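PDB 5UIF: Ps01740, which probably catalyses dehalogenation of a halogenated acid, as a homologue of cis-3-chloroacrylic acid dehalogenase in the tautomerase superfamily, and assembles from three protein chains. Local coordinates for residues A[12-15]-A[16-19]; A[69-72]-A[73-77]. All blocks are in the same frame, centred on the assembly; numbering follows the deposited sequence.

Contact 1 of 2, residues A[12-15]-A[16-19]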
# COMPACT_ATOMS: atom_id res chain seq x y z
N LEU A 12 -12.78 3.21 -13.79
CA LEU A 12 -13.08 1.85 -14.20
C LEU A 12 -14.53 1.46 -13.94
O LEU A 12 -15.12 1.86 -12.93
CB LEU A 12 -12.15 0.87 -13.48
CG LEU A 12 -10.66 1.03 -13.78
CD1 LEU A 12 -9.83 0.06 -12.95
CD2 LEU A 12 -10.41 0.82 -15.26
N SER A 13 -15.11 0.69 -14.86
CA SER A 13 -16.45 0.15 -14.69
C SER A 13 -16.37 -1.26 -14.13
O SER A 13 -15.28 -1.74 -13.80
CB SER A 13 -17.21 0.15 -16.02
OG SER A 13 -16.58 -0.70 -16.97
N GLU A 14 -17.51 -1.91 -14.00
CA GLU A 14 -17.55 -3.29 -13.53
C GLU A 14 -16.92 -4.21 -14.56
O GLU A 14 -16.10 -5.08 -14.22
CB GLU A 14 -18.99 -3.73 -13.24
CG GLU A 14 -19.25 -4.11 -11.79
CD GLU A 14 -20.51 -4.94 -11.61
OE1 GLU A 14 -21.57 -4.53 -12.13
OE2 GLU A 14 -20.44 -5.99 -10.94
N ARG A 15 -17.30 -4.01 -15.81
CA ARG A 15 -16.79 -4.82 -16.92
C ARG A 15 -15.28 -4.66 -17.06
O ARG A 15 -14.57 -5.63 -17.37
CB ARG A 15 -17.50 -4.44 -18.22
CG ARG A 15 -16.57 -4.23 -19.40
CD ARG A 15 -17.31 -3.63 -20.59
NE ARG A 15 -17.81 -2.29 -20.28
CZ ARG A 15 -17.08 -1.19 -20.31
NH1 ARG A 15 -15.79 -1.25 -20.64
NH2 ARG A 15 -17.63 -0.02 -20.02
N GLN A 16 -14.79 -3.45 -16.83
CA GLN A 16 -13.36 -3.17 -16.97
C GLN A 16 -12.55 -3.81 -15.85
O GLN A 16 -11.46 -4.33 -16.09
CB GLN A 16 -13.12 -1.66 -17.01
CG GLN A 16 -13.45 -1.02 -18.35
CD GLN A 16 -13.26 0.48 -18.34
OE1 GLN A 16 -13.72 1.17 -17.44
NE2 GLN A 16 -12.57 0.99 -19.36
N ARG A 17 -13.08 -3.78 -14.64
CA ARG A 17 -12.40 -4.41 -13.50
C ARG A 17 -12.36 -5.92 -13.67
O ARG A 17 -11.39 -6.57 -13.30
CB ARG A 17 -13.08 -4.03 -12.19
CG ARG A 17 -12.80 -2.61 -11.73
CD ARG A 17 -13.34 -2.36 -10.33
NE ARG A 17 -14.80 -2.41 -10.30
CZ ARG A 17 -15.58 -1.35 -10.44
NH1 ARG A 17 -15.04 -0.15 -10.64
NH2 ARG A 17 -16.90 -1.48 -10.40
N GLN A 18 -13.43 -6.48 -14.23
CA GLN A 18 -13.49 -7.91 -14.52
C GLN A 18 -12.45 -8.29 -15.57
O GLN A 18 -11.74 -9.28 -15.42
CB GLN A 18 -14.89 -8.30 -15.00
CG GLN A 18 -15.04 -9.78 -15.32
CD GLN A 18 -14.95 -10.66 -14.09
OE1 GLN A 18 -15.37 -10.27 -13.00
NE2 GLN A 18 -14.40 -11.85 -14.25
N SER A 19 -12.36 -7.48 -16.62
CA SER A 19 -11.41 -7.72 -17.70
C SER A 19 -9.97 -7.62 -17.21
O SER A 19 -9.15 -8.49 -17.51
CB SER A 19 -11.64 -6.73 -18.84
OG SER A 19 -12.95 -6.87 -19.38

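Contact 2 of 2, residues A[69-72]-A[73-77]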
# COMPACT_ATOMS: atom_id res chain seq x y z
N ALA A 69 9.72 -13.71 -4.72
CA ALA A 69 11.09 -13.46 -5.16
C ALA A 69 11.72 -14.74 -5.67
O ALA A 69 11.30 -15.84 -5.31
CB ALA A 69 11.91 -12.87 -4.02
N GLY A 70 12.74 -14.61 -6.51
CA GLY A 70 13.44 -15.76 -7.04
C GLY A 70 13.28 -15.94 -8.54
O GLY A 70 13.83 -16.88 -9.12
N ARG A 71 12.53 -15.04 -9.17
CA ARG A 71 12.32 -15.10 -10.61
C ARG A 71 13.16 -14.04 -11.32
O ARG A 71 13.29 -12.91 -10.84
CB ARG A 71 10.84 -14.92 -10.94
CG ARG A 71 9.95 -16.04 -10.42
CD ARG A 71 10.27 -17.36 -11.09
NE ARG A 71 9.89 -17.36 -12.50
CZ ARG A 71 10.14 -18.36 -13.34
NH1 ARG A 71 10.77 -19.45 -12.92
NH2 ARG A 71 9.75 -18.28 -14.61
N PRO A 72 13.75 -14.40 -12.48
CA PRO A 72 14.64 -13.54 -13.26
C PRO A 72 14.02 -12.19 -13.64
O PRO A 72 12.80 -12.04 -13.61
CB PRO A 72 14.93 -14.37 -14.51
CG PRO A 72 14.73 -15.78 -14.08
CD PRO A 72 13.60 -15.73 -13.10
N GLN A 73 14.86 -11.23 -14.00
CA GLN A 73 14.41 -9.89 -14.35
C GLN A 73 13.55 -9.89 -15.61
O GLN A 73 12.60 -9.12 -15.72
CB GLN A 73 15.61 -8.95 -14.53
CG GLN A 73 15.24 -7.56 -15.02
CD GLN A 73 14.18 -6.90 -14.17
OE1 GLN A 73 14.18 -7.01 -12.94
NE2 GLN A 73 13.25 -6.20 -14.82
N ALA A 74 13.90 -10.75 -16.56
CA ALA A 74 13.16 -10.87 -17.81
C ALA A 74 11.70 -11.24 -17.55
O ALA A 74 10.80 -10.79 -18.26
CB ALA A 74 13.81 -11.90 -18.73
N THR A 75 11.48 -12.05 -16.52
CA THR A 75 10.14 -12.45 -16.12
C THR A 75 9.35 -11.25 -15.59
O THR A 75 8.19 -11.04 -15.97
CB THR A 75 10.17 -13.55 -15.04
OG1 THR A 75 10.77 -14.73 -15.58
CG2 THR A 75 8.77 -13.87 -14.56
N ARG A 76 9.99 -10.46 -14.74
CA ARG A 76 9.35 -9.28 -14.16
C ARG A 76 8.98 -8.25 -15.23
O ARG A 76 7.86 -7.75 -15.26
CB ARG A 76 10.28 -8.63 -13.13
CG ARG A 76 9.66 -7.45 -12.39
CD ARG A 76 10.72 -6.63 -11.68
NE ARG A 76 11.76 -7.48 -11.11
CZ ARG A 76 11.69 -8.05 -9.91
NH1 ARG A 76 12.69 -8.80 -9.48
NH2 ARG A 76 10.63 -7.86 -9.15
N HIS A 77 9.94 -7.95 -16.10
CA HIS A 77 9.74 -7.00 -17.18
C HIS A 77 8.58 -7.40 -18.08
O HIS A 77 7.81 -6.56 -18.53
CB HIS A 77 11.02 -6.86 -18.01
CG HIS A 77 10.86 -6.00 -19.23
ND1 HIS A 77 10.88 -4.62 -19.19
CD2 HIS A 77 10.66 -6.33 -20.53
CE1 HIS A 77 10.71 -4.14 -20.40
NE2 HIS A 77 10.58 -5.15 -21.24

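Contact 1 of 2, residues A[12-15]-A[16-19]
Gln16 folds back over Ser13 at the start of helix 14-32, and the two form a capping box. The Gln16 side chain leaves the backbone with CG anti to the carbonyl carbon (chi1 -77°), and this turns it back toward the residues before the helix. Its CB packs against Ser13 OG. CG touches that hydroxyl and the end of Arg15, with Arg15 NH1 3.3 Å from Gln16 CG. Beyond CG the chain is extended. It carries OE1 to Ser13 N, 3.0 Å away; the donor nitrogen lies in the plane of the amide carbonyl and meets a lone pair of OE1. Gln16 NE2 is held by Val90 O. In return, Ser13 OG accepts from Gln16 N at 3.3 Å. With an alanine here in place of Gln16, Ser13 N is likely to lose its acceptor and Val90 O its amide donor.

Arg17 lies on another side of the turn. Ser13 O sits 3.4 Å above the centre of its guanidinium face, and the same oxygen accepts from Arg17 N. Arg17 NE bonds to Gly49 O of the second subunit. The capping exchange gives Gln16 N, in the first turn, an acceptor that no preceding turn could supply, and it ties Ser13 N to the same side chain.

Contact 2 of 2, residues A[69-72]-A[73-77]
Pro72 O meets the first turn of helix 73-91 through two weak hydrogen bonds. Thr75 N lies 3.2 Å from Pro72 O, with an N-H...O angle of 128°. Arg76 N lies 3.4 Å from Pro72 O, with a straighter angle of 157°. Pro72 occupies the N-cap position, but its ring has no polar atom to offer the first N-H groups.

Thr75 packs over the bend. Its CB rests 3.4 Å from Pro72 O. Its hydroxyl is anti to the carbonyl carbon (chi1 -64°), which brings OG1 back toward the proline ring, 3.9 Å from Pro72 CD. Arg71 NH2 comes to 3.8 Å from Thr75 OG1, which lies oblique to the guanidinium. The Arg71 chain bends at chi2 and chi3, and Pro72 CD lies over one face of its guanidinium, off-centre toward the rim. The hydrogen-bond partner of Arg71 NH2 is Glu31 O, so the loop is tied to the end of helix 14-32.

Within the first turn, Arg76 NE donates to Gln73 OE1 at 3.1 Å. The oxygen lies close to the guanidinium plane. Gln73 bends at chi2 to present it. Arg76 makes a salt bridge with Asp104, bonds to Val102 O and has a cation-pi contact with Trp109 of the third subunit, while Gln73 NE2 is held by Ser108 O of that same subunit. These partners fix the guanidinium in rotation.

Further out, Ala69 is backbone-bonded to Ile105, and Gly70 turns the chain with a positive phi. This is the strand-to-helix turn of a beta-alpha-beta crossover, in which helix 73-91 joins the parallel strands 61-68 and 98-105, as expected for the tautomerase superfamily.

Contact 1 comes first along the chain, and contact 2 follows in series. Their centres are 28 Å apart, and their nearest atoms are about 17 Å apart. They lie on opposite sides of the chain's centre. Each marks the start of a long helix in its own beta-alpha-beta unit. Contact 1 begins helix 14-32, between strands 2-8 and 40-46. Contact 2 begins helix 73-91, between strands 61-68 and 98-105. All four strands belong to one mixed sheet, where the antiparallel strands 2-8 and 61-68 join the two units. Each contact also reaches a different neighbouring subunit, so both helix starts take part in the three-chain assembly.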